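Side-chain contacts in CobC (PDB 6NRU), which probably removes the 5'-phosphate from adenosylcobalamin 5'-phosphate and alpha-ribazole 5'-phosphate, a step in assembling the nucleotide loop of vitamin B12: residues G88-R93 / S107-D112; I79-E84 / I135-E140; R33-A38 / A65-S70. One frame throughout, in Å; residues are numbered along the deposited sequence.

From the N terminus, interaction 3 closes first. It joins helix 32-44 to helix 59-69, two helices that pack side by side against the sheet, and the loop between them includes strand 52-55. The chain then passes through strand 76-78 into 79-84, where interaction 2 opens. That contact is completed only at 135-140, a segment that begins on helix 124-136. Within this long excursion lies interaction 1, which links the loop 88-93 to helix 103-111 and encloses helix 95-101. Interactions 1 and 2 therefore nest, whereas interaction 3 precedes both in series, and none cross. Their centres are about 22 to 30 Å apart, so each ties a separate region.

Interaction 1 (G88-R93 / S107-D112); sequences GDWEMR and SAWCND
Asp-89 O accepts a hydrogen bond from Arg-93 NH1 at 2.8 Å, and this bond braces the loop from which Trp-90 reaches across to Trp-109. The oxygen lies in the guanidinium plane of Arg-93, but the donor stands well above the carbonyl plane of Asp-89. Arginine suits the place because a second nitrogen, NH2, can at the same time form a salt bridge with Glu-101. The chain reverses in a type II beta turn from Trp-90 to Arg-93, which brings the arginine back to Asp-89.

The contact itself is an offset edge-to-face pair of indoles. The six-membered ring of Trp-90 directs its edge at the face of Trp-109, with planes at 68° and its centroid 5.2 Å from that of the five-membered ring. Atom CZ3 of Trp-90 stands over the rim of that ring, 3.5 Å from Trp-109 CG, while the neighbouring CH2 of Trp-90 comes equally close to Trp-109 CB, at 3.5 Å. Trp-109 can receive this edge because, with CG turned away from the backbone N (chi1 152°), its indole projects out from the helix and presents a face to Trp-90. Tryptophan suits position 90: the far end of its ring is wholly apolar, yet NE1 is a donor, and Asp-102 OD2 accepts its hydrogen bond, which should help fix the rotation of this buried indole.

Tyr-106 meets both tryptophan rings, and Phe-87 sets an edge-to-face contact against Trp-109, making an aromatic cluster. A tetraethylene glycol, probably from the crystallisation liquor, lies about 3 Å from the Trp-109 side chain. The tryptophan pair joins the loop after strand 76-78 to helix 103-111, while Leu-98 of the intervening helix 95-101 packs against both Trp-90 and Arg-93.

Interaction 2 (I79-E84 / I135-E140); sequences IPELNE and IARLSE
Glu-81 and Arg-137 form a salt bridge within the histidine phosphatase fold, joining the turn that follows strand 76-78 to the C-terminal part of helix 124-136 and the chain that follows. The two side chains cross at about a right angle, and their flat ends are strongly twisted: carboxylate and guanidinium planes lie 68° apart. They therefore do not meet as a coplanar, two-pronged pair. The attraction is probably mainly electrostatic, since no hydrogen bond forms across the segments; Glu-81 OE2 lies 3.1 Å from Arg-137 NH2, while OE1 of the same carboxylate stays a little farther off, 3.3 Å from Arg-137 NH1.

Each chain shape suits its task. Glu-81 is bent at its second torsion (chi2 75°), which folds the carboxylate back beside its own 3-10 turn. Arg-137 instead runs extended from CG to NE, and so carries its guanidinium across to the carboxylate. The long aliphatic stem is useful too at a partly buried place, where only the tip needs to be charged.

Beneath the ion pair the surroundings turn apolar. Phe-134 of helix 124-136 touches Ile-79, Glu-81 and Leu-82, and Ile-79 and Leu-82 also rest on Leu-54 of strand 52-55. Glu-84, probably the proton donor/acceptor of the active site, ends the same segment, although the salt bridge itself lies away from the catalytic centre. Ile-79 contributes beta-branched bulk that faces the arginine: its CG2 methyl approaches Arg-137 NH1 obliquely, at 4.4 Å.

Interaction 3 (R33-A38 / A65-S70); sequences RGIEQA and ARLVLS. With SO4 (sulfate ion), chain M.
Two neighbouring helices of the alpha/beta fold, 32-44 and 59-69, pack here through Ala-38, Ile-35, Leu-67 and Val-68. Their local axes run in broadly the same direction, crossing at -40° and approaching to 9.1 Å. Alanine suits the point of closest backbone approach, where Ala-38 comes up to Val-68, because its small methyl lets the helices come near; Ala-38 CB sits 3.7 Å from Leu-67 CB.

Leu-67 is the main apolar side chain reaching over from the second helix. With CG anti to its carbonyl carbon (chi1 -61°), it extends its CD1 methyl over the first helix, 3.8 Å from Ala-38 CB and 4.1 Å from Ile-35 CG1. The Ile-35 CG2 branch lies equally near that methyl, so the leucine tip meets the fork of the isoleucine while the two side chains cross at a slant. Val-68 fills the flank, its CG2 branch lying 3.7 Å from Ala-38 O. A compact beta-branched valine fits this close approach of the two helices, and it also touches Leu-41, one turn further along helix 32-44.

On another side of helix 32-44, Arg-33 and Gln-37, one turn apart, hold a sulfate that probably came from the crystallisation liquor. Sulfate O2 lies at the edge of the Arg-33 guanidinium, where NE lies against it at a doubtfully short distance and NH2 adds a weak bond. Gln-37 NE2 gives O1 of the ion a hydrogen bond of 3.1 Å, and Arg-199 also binds the sulfate, while Gln-37 OE1 accepts from Glu-13 N. The Ala-38 side chain is about 8 Å from that of His-11, the probable phosphohistidine. Helices lying alongside one another in successive beta-alpha-beta crossovers, as here, are typical of the histidine phosphatase fold.

Interaction 1 (G88-R93 / S107-D112)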
ATOM      1  N   GLY A  88     -15.651  -3.381  -5.462  1.00 52.41           N
ATOM      2  CA  GLY A  88     -16.968  -3.959  -5.681  1.00 52.96           C
ATOM      3  C   GLY A  88     -17.075  -4.664  -7.019  1.00 53.96           C
ATOM      4  O   GLY A  88     -16.269  -5.539  -7.355  1.00 54.38           O
ATOM      5  N   ASP A  89     -18.092  -4.282  -7.798  1.00 52.60           N
ATOM      6  CA  ASP A  89     -18.336  -4.922  -9.086  1.00 51.76           C
ATOM      7  C   ASP A  89     -17.271  -4.580 -10.119  1.00 49.85           C
ATOM      8  O   ASP A  89     -17.180  -5.264 -11.144  1.00 50.26           O
ATOM      9  CB  ASP A  89     -19.714  -4.525  -9.624  1.00 54.05           C
ATOM     10  CG  ASP A  89     -20.857  -5.196  -8.874  1.00 55.43           C
ATOM     11  OD1 ASP A  89     -20.697  -6.355  -8.436  1.00 55.48           O
ATOM     12  OD2 ASP A  89     -21.927  -4.565  -8.733  1.00 56.18           O
ATOM     13  N   TRP A  90     -16.465  -3.548  -9.875  1.00 48.12           N
ATOM     14  CA  TRP A  90     -15.500  -3.057 -10.852  1.00 48.10           C
ATOM     15  C   TRP A  90     -14.161  -3.782 -10.806  1.00 47.13           C
ATOM     16  O   TRP A  90     -13.279  -3.463 -11.610  1.00 48.55           O
ATOM     17  CB  TRP A  90     -15.260  -1.558 -10.649  1.00 47.96           C
ATOM     18  CG  TRP A  90     -16.447  -0.707 -10.960  1.00 49.15           C
ATOM     19  CD1 TRP A  90     -17.619  -1.106 -11.535  1.00 49.80           C
ATOM     20  CD2 TRP A  90     -16.580   0.697 -10.714  1.00 49.54           C
ATOM     21  NE1 TRP A  90     -18.473  -0.038 -11.662  1.00 50.26           N
ATOM     22  CE2 TRP A  90     -17.858   1.081 -11.163  1.00 50.46           C
ATOM     23  CE3 TRP A  90     -15.740   1.666 -10.158  1.00 50.05           C
ATOM     24  CZ2 TRP A  90     -18.318   2.392 -11.071  1.00 52.14           C
ATOM     25  CZ3 TRP A  90     -16.199   2.968 -10.068  1.00 51.22           C
ATOM     26  CH2 TRP A  90     -17.476   3.319 -10.521  1.00 51.90           C
ATOM     27  N   GLU A  91     -13.980  -4.736  -9.895  1.00 44.11           N
ATOM     28  CA  GLU A  91     -12.697  -5.411  -9.771  1.00 42.87           C
ATOM     29  C   GLU A  91     -12.469  -6.359 -10.944  1.00 43.24           C
ATOM     30  O   GLU A  91     -13.411  -6.903 -11.528  1.00 44.44           O
ATOM     31  CB  GLU A  91     -12.623  -6.172  -8.449  1.00 42.81           C
ATOM     32  CG  GLU A  91     -13.029  -5.333  -7.252  1.00 43.31           C
ATOM     33  CD  GLU A  91     -12.564  -5.912  -5.932  1.00 43.71           C
ATOM     34  OE1 GLU A  91     -12.567  -7.153  -5.785  1.00 44.18           O
ATOM     35  OE2 GLU A  91     -12.200  -5.122  -5.035  1.00 44.53           O
HETATM   36  N   MSE A  92     -11.195  -6.548 -11.285  1.00 43.47           N
HETATM   37  CA  MSE A  92     -10.777  -7.355 -12.433  1.00 45.38           C
HETATM   38  C   MSE A  92     -11.442  -6.921 -13.736  1.00 48.50           C
HETATM   39  O   MSE A  92     -11.749  -7.753 -14.589  1.00 48.71           O
HETATM   40  CB  MSE A  92     -11.055  -8.838 -12.183  1.00 44.75           C
HETATM   41  CG  MSE A  92     -10.339  -9.394 -10.977  1.00 45.53           C
HETATM   42 SE   MSE A  92      -8.434  -8.999 -11.043  0.70 50.03          SE
HETATM   43  CE  MSE A  92      -7.838 -10.461 -12.195  1.00 50.63           C
ATOM     44  N   ARG A  93     -11.655  -5.615 -13.887  1.00 51.19           N
ATOM     45  CA  ARG A  93     -12.267  -5.063 -15.084  1.00 54.98           C
ATOM     46  C   ARG A  93     -11.511  -3.808 -15.497  1.00 58.67           C
ATOM     47  O   ARG A  93     -10.860  -3.151 -14.680  1.00 57.75           O
ATOM     48  CB  ARG A  93     -13.758  -4.768 -14.865  1.00 55.21           C
ATOM     49  CG  ARG A  93     -14.599  -6.029 -14.701  1.00 54.51           C
ATOM     50  CD  ARG A  93     -15.977  -5.741 -14.129  1.00 53.97           C
ATOM     51  NE  ARG A  93     -16.849  -5.078 -15.095  1.00 56.53           N
ATOM     52  CZ  ARG A  93     -18.012  -4.512 -14.784  1.00 57.16           C
ATOM     53  NH1 ARG A  93     -18.446  -4.530 -13.529  1.00 55.77           N
ATOM     54  NH2 ARG A  93     -18.740  -3.927 -15.725  1.00 58.65           N
ATOM     55  N   SER A 107     -18.781   7.035 -14.740  1.00 72.97           N
ATOM     56  CA  SER A 107     -18.505   8.434 -15.056  1.00 74.97           C
ATOM     57  C   SER A 107     -18.526   9.287 -13.799  1.00 72.27           C
ATOM     58  O   SER A 107     -17.706  10.200 -13.641  1.00 72.86           O
ATOM     59  CB  SER A 107     -19.536   8.966 -16.052  1.00 79.01           C
ATOM     60  OG  SER A 107     -19.743   8.061 -17.116  1.00 80.84           O
ATOM     61  N   ALA A 108     -19.481   9.016 -12.905  1.00 68.69           N
ATOM     62  CA  ALA A 108     -19.547   9.734 -11.641  1.00 67.59           C
ATOM     63  C   ALA A 108     -18.293   9.507 -10.813  1.00 68.31           C
ATOM     64  O   ALA A 108     -17.868  10.397 -10.070  1.00 71.21           O
ATOM     65  CB  ALA A 108     -20.789   9.305 -10.863  1.00 64.00           C
ATOM     66  N   TRP A 109     -17.683   8.329 -10.942  1.00 67.28           N
ATOM     67  CA  TRP A 109     -16.429   8.057 -10.252  1.00 68.06           C
ATOM     68  C   TRP A 109     -15.258   8.762 -10.924  1.00 72.49           C
ATOM     69  O   TRP A 109     -14.427   9.372 -10.243  1.00 71.88           O
ATOM     70  CB  TRP A 109     -16.187   6.549 -10.192  1.00 65.27           C
ATOM     71  CG  TRP A 109     -14.739   6.158 -10.128  1.00 63.99           C
ATOM     72  CD1 TRP A 109     -13.927   5.833 -11.178  1.00 64.62           C
ATOM     73  CD2 TRP A 109     -13.934   6.042  -8.948  1.00 61.52           C
ATOM     74  NE1 TRP A 109     -12.668   5.526 -10.725  1.00 63.74           N
ATOM     75  CE2 TRP A 109     -12.644   5.647  -9.360  1.00 62.05           C
ATOM     76  CE3 TRP A 109     -14.176   6.237  -7.585  1.00 59.09           C
ATOM     77  CZ2 TRP A 109     -11.601   5.443  -8.457  1.00 60.98           C
ATOM     78  CZ3 TRP A 109     -13.141   6.034  -6.691  1.00 58.77           C
ATOM     79  CH2 TRP A 109     -11.869   5.642  -7.132  1.00 59.89           C
ATOM     80  N   CYS A 110     -15.179   8.695 -12.256  1.00 77.23           N
ATOM     81  CA  CYS A 110     -14.087   9.355 -12.963  1.00 81.78           C
ATOM     82  C   CYS A 110     -14.122  10.863 -12.765  1.00 86.00           C
ATOM     83  O   CYS A 110     -13.067  11.506 -12.732  1.00 88.55           O
ATOM     84  CB  CYS A 110     -14.141   9.014 -14.451  1.00 83.85           C
ATOM     85  SG  CYS A 110     -13.594   7.339 -14.844  1.00 81.18           S
ATOM     86  N   ASN A 111     -15.314  11.441 -12.618  1.00 87.87           N
ATOM     87  CA  ASN A 111     -15.461  12.881 -12.459  1.00 91.96           C
ATOM     88  C   ASN A 111     -15.464  13.332 -11.002  1.00 89.62           C
ATOM     89  O   ASN A 111     -15.394  14.539 -10.746  1.00 93.03           O
ATOM     90  CB  ASN A 111     -16.750  13.362 -13.142  1.00 95.82           C
ATOM     91  CG  ASN A 111     -16.720  13.171 -14.651  1.00100.16           C
ATOM     92  OD1 ASN A 111     -15.670  12.915 -15.241  1.00102.28           O
ATOM     93  ND2 ASN A 111     -17.881  13.299 -15.283  1.00101.57           N
ATOM     94  N   ASP A 112     -15.533  12.405 -10.044  1.00 81.12           N
ATOM     95  CA  ASP A 112     -15.593  12.744  -8.626  1.00 76.40           C
ATOM     96  C   ASP A 112     -15.106  11.529  -7.834  1.00 67.28           C
ATOM     97  O   ASP A 112     -15.853  10.891  -7.097  1.00 64.08           O
ATOM     98  CB  ASP A 112     -17.003  13.154  -8.197  1.00 79.25           C
ATOM     99  CG  ASP A 112     -17.039  13.755  -6.804  1.00 80.61           C
ATOM    100  OD1 ASP A 112     -15.957  13.990  -6.219  1.00 80.95           O
ATOM    101  OD2 ASP A 112     -18.155  13.989  -6.290  1.00 80.50           O
TER

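Interaction 2 (I79-E84 / I135-E140)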
ATOM      1  N   ILE A  79      -3.111  -6.522   9.032  1.00 43.41           N
ATOM      2  CA  ILE A  79      -3.954  -5.376   9.363  1.00 43.59           C
ATOM      3  C   ILE A  79      -4.954  -5.187   8.227  1.00 45.09           C
ATOM      4  O   ILE A  79      -4.541  -4.879   7.095  1.00 44.05           O
ATOM      5  CB  ILE A  79      -3.116  -4.111   9.587  1.00 41.67           C
ATOM      6  CG1 ILE A  79      -2.018  -4.382  10.616  1.00 39.96           C
ATOM      7  CG2 ILE A  79      -3.992  -2.955  10.039  1.00 43.37           C
ATOM      8  CD1 ILE A  79      -2.545  -4.832  11.960  1.00 40.71           C
ATOM      9  N   PRO A  80      -6.259  -5.360   8.465  1.00 46.75           N
ATOM     10  CA  PRO A  80      -7.238  -5.137   7.390  1.00 48.06           C
ATOM     11  C   PRO A  80      -7.337  -3.686   6.960  1.00 49.08           C
ATOM     12  O   PRO A  80      -7.804  -3.420   5.845  1.00 50.01           O
ATOM     13  CB  PRO A  80      -8.563  -5.621   8.005  1.00 49.26           C
ATOM     14  CG  PRO A  80      -8.184  -6.360   9.258  1.00 48.42           C
ATOM     15  CD  PRO A  80      -6.906  -5.753   9.727  1.00 47.05           C
ATOM     16  N   GLU A  81      -6.924  -2.743   7.809  1.00 48.05           N
ATOM     17  CA  GLU A  81      -6.898  -1.339   7.422  1.00 48.78           C
ATOM     18  C   GLU A  81      -5.909  -1.079   6.298  1.00 46.87           C
ATOM     19  O   GLU A  81      -6.089  -0.120   5.540  1.00 48.64           O
ATOM     20  CB  GLU A  81      -6.560  -0.462   8.630  1.00 51.77           C
ATOM     21  CG  GLU A  81      -7.727  -0.208   9.578  1.00 57.20           C
ATOM     22  CD  GLU A  81      -8.064  -1.413  10.441  1.00 60.56           C
ATOM     23  OE1 GLU A  81      -7.260  -2.370  10.470  1.00 60.07           O
ATOM     24  OE2 GLU A  81      -9.137  -1.405  11.084  1.00 63.76           O
ATOM     25  N   LEU A  82      -4.878  -1.915   6.168  1.00 44.84           N
ATOM     26  CA  LEU A  82      -3.882  -1.786   5.111  1.00 43.19           C
ATOM     27  C   LEU A  82      -4.351  -2.354   3.779  1.00 43.72           C
ATOM     28  O   LEU A  82      -3.588  -2.314   2.806  1.00 42.89           O
ATOM     29  CB  LEU A  82      -2.579  -2.478   5.530  1.00 41.88           C
ATOM     30  CG  LEU A  82      -1.795  -1.821   6.669  1.00 41.16           C
ATOM     31  CD1 LEU A  82      -0.628  -2.689   7.111  1.00 33.56           C
ATOM     32  CD2 LEU A  82      -1.308  -0.441   6.258  1.00 41.74           C
ATOM     33  N   ASN A  83      -5.576  -2.869   3.707  1.00 52.48           N
ATOM     34  CA  ASN A  83      -6.073  -3.477   2.484  1.00 53.49           C
ATOM     35  C   ASN A  83      -6.273  -2.441   1.387  1.00 54.42           C
ATOM     36  O   ASN A  83      -6.523  -1.262   1.648  1.00 55.34           O
ATOM     37  CB  ASN A  83      -7.400  -4.189   2.734  1.00 54.03           C
ATOM     38  CG  ASN A  83      -7.236  -5.452   3.532  1.00 55.81           C
ATOM     39  OD1 ASN A  83      -6.120  -5.926   3.737  1.00 56.98           O
ATOM     40  ND2 ASN A  83      -8.350  -6.013   3.987  1.00 56.49           N
ATOM     41  N   GLU A  84      -6.173  -2.905   0.145  1.00 55.52           N
ATOM     42  CA  GLU A  84      -6.559  -2.088  -0.994  1.00 57.53           C
ATOM     43  C   GLU A  84      -8.030  -1.702  -0.878  1.00 58.66           C
ATOM     44  O   GLU A  84      -8.822  -2.376  -0.212  1.00 58.31           O
ATOM     45  CB  GLU A  84      -6.302  -2.855  -2.296  1.00 58.30           C
ATOM     46  CG  GLU A  84      -6.573  -2.086  -3.583  1.00 60.63           C
ATOM     47  CD  GLU A  84      -5.805  -0.782  -3.666  1.00 65.03           C
ATOM     48  OE1 GLU A  84      -6.332   0.256  -3.212  1.00 66.69           O
ATOM     49  OE2 GLU A  84      -4.671  -0.794  -4.186  1.00 67.34           O
ATOM     50  N   ILE A 135      -3.546   5.087  11.307  1.00 39.10           N
ATOM     51  CA  ILE A 135      -2.647   6.118  11.817  1.00 37.56           C
ATOM     52  C   ILE A 135      -2.857   6.315  13.313  1.00 39.02           C
ATOM     53  O   ILE A 135      -1.894   6.403  14.084  1.00 39.68           O
ATOM     54  CB  ILE A 135      -2.845   7.431  11.037  1.00 38.13           C
ATOM     55  CG1 ILE A 135      -2.318   7.291   9.609  1.00 36.38           C
ATOM     56  CG2 ILE A 135      -2.151   8.589  11.736  1.00 38.06           C
ATOM     57  CD1 ILE A 135      -2.495   8.536   8.782  1.00 28.54           C
ATOM     58  N   ALA A 136      -4.119   6.370  13.749  1.00 40.31           N
ATOM     59  CA  ALA A 136      -4.414   6.539  15.168  1.00 42.17           C
ATOM     60  C   ALA A 136      -3.966   5.347  16.000  1.00 44.45           C
ATOM     61  O   ALA A 136      -3.829   5.477  17.222  1.00 47.43           O
ATOM     62  CB  ALA A 136      -5.910   6.776  15.373  1.00 43.72           C
ATOM     63  N   ARG A 137      -3.733   4.196  15.369  1.00 43.80           N
ATOM     64  CA  ARG A 137      -3.297   2.989  16.056  1.00 46.12           C
ATOM     65  C   ARG A 137      -1.787   2.904  16.227  1.00 45.65           C
ATOM     66  O   ARG A 137      -1.307   1.973  16.881  1.00 47.82           O
ATOM     67  CB  ARG A 137      -3.779   1.749  15.300  1.00 46.49           C
ATOM     68  CG  ARG A 137      -5.219   1.365  15.573  1.00 51.67           C
ATOM     69  CD  ARG A 137      -5.452  -0.087  15.211  1.00 55.89           C
ATOM     70  NE  ARG A 137      -6.865  -0.394  15.020  1.00 61.56           N
ATOM     71  CZ  ARG A 137      -7.312  -1.401  14.275  1.00 64.23           C
ATOM     72  NH1 ARG A 137      -6.452  -2.194  13.647  1.00 63.37           N
ATOM     73  NH2 ARG A 137      -8.615  -1.615  14.153  1.00 67.28           N
ATOM     74  N   LEU A 138      -1.028   3.840  15.653  1.00 44.20           N
ATOM     75  CA  LEU A 138       0.427   3.731  15.679  1.00 43.56           C
ATOM     76  C   LEU A 138       0.982   3.871  17.090  1.00 49.50           C
ATOM     77  O   LEU A 138       2.039   3.309  17.396  1.00 51.81           O
ATOM     78  CB  LEU A 138       1.044   4.781  14.757  1.00 37.90           C
ATOM     79  CG  LEU A 138       0.854   4.534  13.260  1.00 32.34           C
ATOM     80  CD1 LEU A 138       1.428   5.683  12.461  1.00 29.48           C
ATOM     81  CD2 LEU A 138       1.494   3.218  12.841  1.00 31.09           C
ATOM     82  N   SER A 139       0.286   4.613  17.957  1.00 52.98           N
ATOM     83  CA  SER A 139       0.715   4.731  19.346  1.00 59.06           C
ATOM     84  C   SER A 139       0.760   3.374  20.029  1.00 61.48           C
ATOM     85  O   SER A 139       1.535   3.175  20.969  1.00 66.13           O
ATOM     86  CB  SER A 139      -0.226   5.669  20.099  1.00 64.16           C
ATOM     87  OG  SER A 139      -1.576   5.275  19.913  1.00 66.35           O
ATOM     88  N   GLU A 140      -0.063   2.434  19.569  1.00 57.24           N
ATOM     89  CA  GLU A 140      -0.055   1.086  20.114  1.00 58.23           C
ATOM     90  C   GLU A 140       1.232   0.337  19.782  1.00 55.38           C
ATOM     91  O   GLU A 140       1.578  -0.617  20.483  1.00 58.51           O
ATOM     92  CB  GLU A 140      -1.309   0.357  19.615  1.00 60.49           C
ATOM     93  CG  GLU A 140      -1.168  -1.103  19.249  1.00 64.08           C
ATOM     94  CD  GLU A 140      -2.373  -1.607  18.469  1.00 66.06           C
ATOM     95  OE1 GLU A 140      -3.399  -0.892  18.426  1.00 66.57           O
ATOM     96  OE2 GLU A 140      -2.304  -2.725  17.916  1.00 67.12           O
TER

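Interaction 3 (R33-A38 / A65-S70)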
ATOM      1  N   ARG A  33       7.961 -10.822 -12.641  1.00 47.20           N
ATOM      2  CA  ARG A  33       8.626  -9.556 -12.354  1.00 47.27           C
ATOM      3  C   ARG A  33       8.367  -9.111 -10.919  1.00 44.88           C
ATOM      4  O   ARG A  33       9.266  -8.580 -10.258  1.00 40.71           O
ATOM      5  CB  ARG A  33       8.164  -8.488 -13.343  1.00 47.83           C
ATOM      6  CG  ARG A  33       8.852  -7.143 -13.180  1.00 50.77           C
ATOM      7  CD  ARG A  33       8.442  -6.195 -14.296  1.00 56.58           C
ATOM      8  NE  ARG A  33       8.816  -4.813 -14.012  1.00 60.08           N
ATOM      9  CZ  ARG A  33       8.331  -3.761 -14.665  1.00 63.05           C
ATOM     10  NH1 ARG A  33       7.452  -3.933 -15.645  1.00 65.68           N
ATOM     11  NH2 ARG A  33       8.724  -2.537 -14.339  1.00 62.20           N
ATOM     12  N   GLY A  34       7.144  -9.318 -10.422  1.00 46.84           N
ATOM     13  CA  GLY A  34       6.840  -8.974  -9.042  1.00 47.37           C
ATOM     14  C   GLY A  34       7.565  -9.840  -8.030  1.00 47.90           C
ATOM     15  O   GLY A  34       7.922  -9.363  -6.948  1.00 46.06           O
ATOM     16  N   ILE A  35       7.773 -11.122  -8.344  1.00 49.38           N
ATOM     17  CA  ILE A  35       8.636 -11.940  -7.496  1.00 50.28           C
ATOM     18  C   ILE A  35      10.072 -11.415  -7.536  1.00 50.09           C
ATOM     19  O   ILE A  35      10.742 -11.321  -6.500  1.00 48.68           O
ATOM     20  CB  ILE A  35       8.563 -13.433  -7.889  1.00 51.17           C
ATOM     21  CG1 ILE A  35       7.204 -14.085  -7.547  1.00 50.41           C
ATOM     22  CG2 ILE A  35       9.708 -14.205  -7.226  1.00 52.29           C
ATOM     23  CD1 ILE A  35       6.104 -13.942  -8.561  1.00 50.65           C
ATOM     24  N   GLU A  36      10.560 -11.044  -8.727  1.00 52.11           N
ATOM     25  CA  GLU A  36      11.906 -10.480  -8.834  1.00 55.35           C
ATOM     26  C   GLU A  36      12.023  -9.175  -8.058  1.00 52.69           C
ATOM     27  O   GLU A  36      13.054  -8.907  -7.429  1.00 53.81           O
ATOM     28  CB  GLU A  36      12.273 -10.258 -10.303  1.00 60.51           C
ATOM     29  CG  GLU A  36      12.755 -11.508 -11.024  1.00 67.31           C
ATOM     30  CD  GLU A  36      12.441 -11.486 -12.512  1.00 72.32           C
ATOM     31  OE1 GLU A  36      11.936 -10.455 -13.003  1.00 72.81           O
ATOM     32  OE2 GLU A  36      12.706 -12.500 -13.194  1.00 75.96           O
ATOM     33  N   GLN A  37      10.976  -8.347  -8.097  1.00 48.32           N
ATOM     34  CA  GLN A  37      10.988  -7.097  -7.344  1.00 44.21           C
ATOM     35  C   GLN A  37      11.057  -7.353  -5.844  1.00 42.71           C
ATOM     36  O   GLN A  37      11.786  -6.662  -5.122  1.00 40.44           O
ATOM     37  CB  GLN A  37       9.748  -6.271  -7.678  1.00 42.10           C
ATOM     38  CG  GLN A  37       9.767  -5.626  -9.046  1.00 42.35           C
ATOM     39  CD  GLN A  37       8.410  -5.079  -9.431  1.00 42.45           C
ATOM     40  OE1 GLN A  37       7.376  -5.586  -8.990  1.00 42.41           O
ATOM     41  NE2 GLN A  37       8.403  -4.038 -10.258  1.00 41.98           N
ATOM     42  N   ALA A  38      10.302  -8.338  -5.355  1.00 44.33           N
ATOM     43  CA  ALA A  38      10.300  -8.618  -3.923  1.00 45.70           C
ATOM     44  C   ALA A  38      11.594  -9.295  -3.493  1.00 49.70           C
ATOM     45  O   ALA A  38      12.124  -9.004  -2.414  1.00 50.96           O
ATOM     46  CB  ALA A  38       9.090  -9.478  -3.557  1.00 45.13           C
ATOM     47  N   ALA A  65       5.525  -9.932   1.270  1.00 50.77           N
ATOM     48  CA  ALA A  65       6.144  -9.923   2.592  1.00 50.81           C
ATOM     49  C   ALA A  65       6.919 -11.206   2.861  1.00 53.15           C
ATOM     50  O   ALA A  65       7.924 -11.185   3.580  1.00 55.09           O
ATOM     51  CB  ALA A  65       5.082  -9.704   3.667  1.00 50.69           C
ATOM     52  N   ARG A  66       6.474 -12.329   2.296  1.00 52.75           N
ATOM     53  CA  ARG A  66       7.220 -13.574   2.444  1.00 52.82           C
ATOM     54  C   ARG A  66       8.569 -13.490   1.742  1.00 53.41           C
ATOM     55  O   ARG A  66       9.596 -13.894   2.301  1.00 54.61           O
ATOM     56  CB  ARG A  66       6.403 -14.745   1.891  1.00 53.95           C
ATOM     57  CG  ARG A  66       5.528 -15.470   2.910  1.00 54.20           C
ATOM     58  CD  ARG A  66       4.451 -16.290   2.207  1.00 56.08           C
ATOM     59  NE  ARG A  66       4.954 -16.897   0.975  1.00 56.17           N
ATOM     60  CZ  ARG A  66       4.216 -17.124  -0.107  1.00 52.33           C
ATOM     61  NH1 ARG A  66       2.929 -16.794  -0.121  1.00 49.03           N
ATOM     62  NH2 ARG A  66       4.767 -17.678  -1.181  1.00 51.62           N
ATOM     63  N   LEU A  67       8.586 -12.956   0.519  1.00 54.04           N
ATOM     64  CA  LEU A  67       9.816 -12.930  -0.264  1.00 56.53           C
ATOM     65  C   LEU A  67      10.814 -11.925   0.294  1.00 56.99           C
ATOM     66  O   LEU A  67      12.026 -12.175   0.291  1.00 59.76           O
ATOM     67  CB  LEU A  67       9.493 -12.619  -1.723  1.00 56.24           C
ATOM     68  CG  LEU A  67       8.587 -13.650  -2.399  1.00 56.99           C
ATOM     69  CD1 LEU A  67       8.001 -13.105  -3.691  1.00 57.50           C
ATOM     70  CD2 LEU A  67       9.351 -14.935  -2.655  1.00 59.86           C
ATOM     71  N   VAL A  68      10.329 -10.780   0.772  1.00 55.43           N
ATOM     72  CA  VAL A  68      11.227  -9.803   1.376  1.00 57.59           C
ATOM     73  C   VAL A  68      11.815 -10.352   2.668  1.00 62.00           C
ATOM     74  O   VAL A  68      13.001 -10.158   2.959  1.00 66.06           O
ATOM     75  CB  VAL A  68      10.489  -8.471   1.606  1.00 55.29           C
ATOM     76  CG1 VAL A  68      11.430  -7.436   2.206  1.00 55.30           C
ATOM     77  CG2 VAL A  68       9.899  -7.960   0.298  1.00 55.03           C
ATOM     78  N   LEU A  69      10.965 -10.940   3.484  1.00 61.59           N
ATOM     79  CA  LEU A  69      11.382 -11.530   4.733  1.00 64.71           C
ATOM     80  C   LEU A  69      12.248 -12.766   4.626  1.00 69.38           C
ATOM     81  O   LEU A  69      13.163 -12.899   5.384  1.00 73.12           O
ATOM     82  CB  LEU A  69      10.185 -11.806   5.618  1.00 64.93           C
ATOM     83  CG  LEU A  69       9.599 -10.556   6.248  1.00 64.26           C
ATOM     84  CD1 LEU A  69       8.986 -10.898   7.585  1.00 66.42           C
ATOM     85  CD2 LEU A  69      10.671  -9.502   6.410  1.00 64.89           C
ATOM     86  N   SER A  70      11.947 -13.676   3.712  1.00 72.71           N
ATOM     87  CA  SER A  70      12.740 -14.899   3.551  1.00 79.61           C
ATOM     88  C   SER A  70      12.845 -15.750   4.834  1.00 84.72           C
ATOM     89  O   SER A  70      11.839 -16.138   5.403  1.00 88.73           O
ATOM     90  CB  SER A  70      14.089 -14.637   2.869  1.00 81.32           C
ATOM     91  OG  SER A  70      14.932 -15.757   2.896  1.00 83.86           O
TER
HETATM   92  S   SO4 M 301      11.847  -3.907 -11.883  1.00112.96           S
HETATM   93  O1  SO4 M 301      11.364  -3.335 -10.629  1.00112.67           O
HETATM   94  O2  SO4 M 301      10.813  -3.775 -12.903  1.00113.12           O
HETATM   95  O3  SO4 M 301      13.044  -3.194 -12.316  1.00113.16           O
HETATM   96  O4  SO4 M 301      12.164  -5.321 -11.695  1.00113.14           O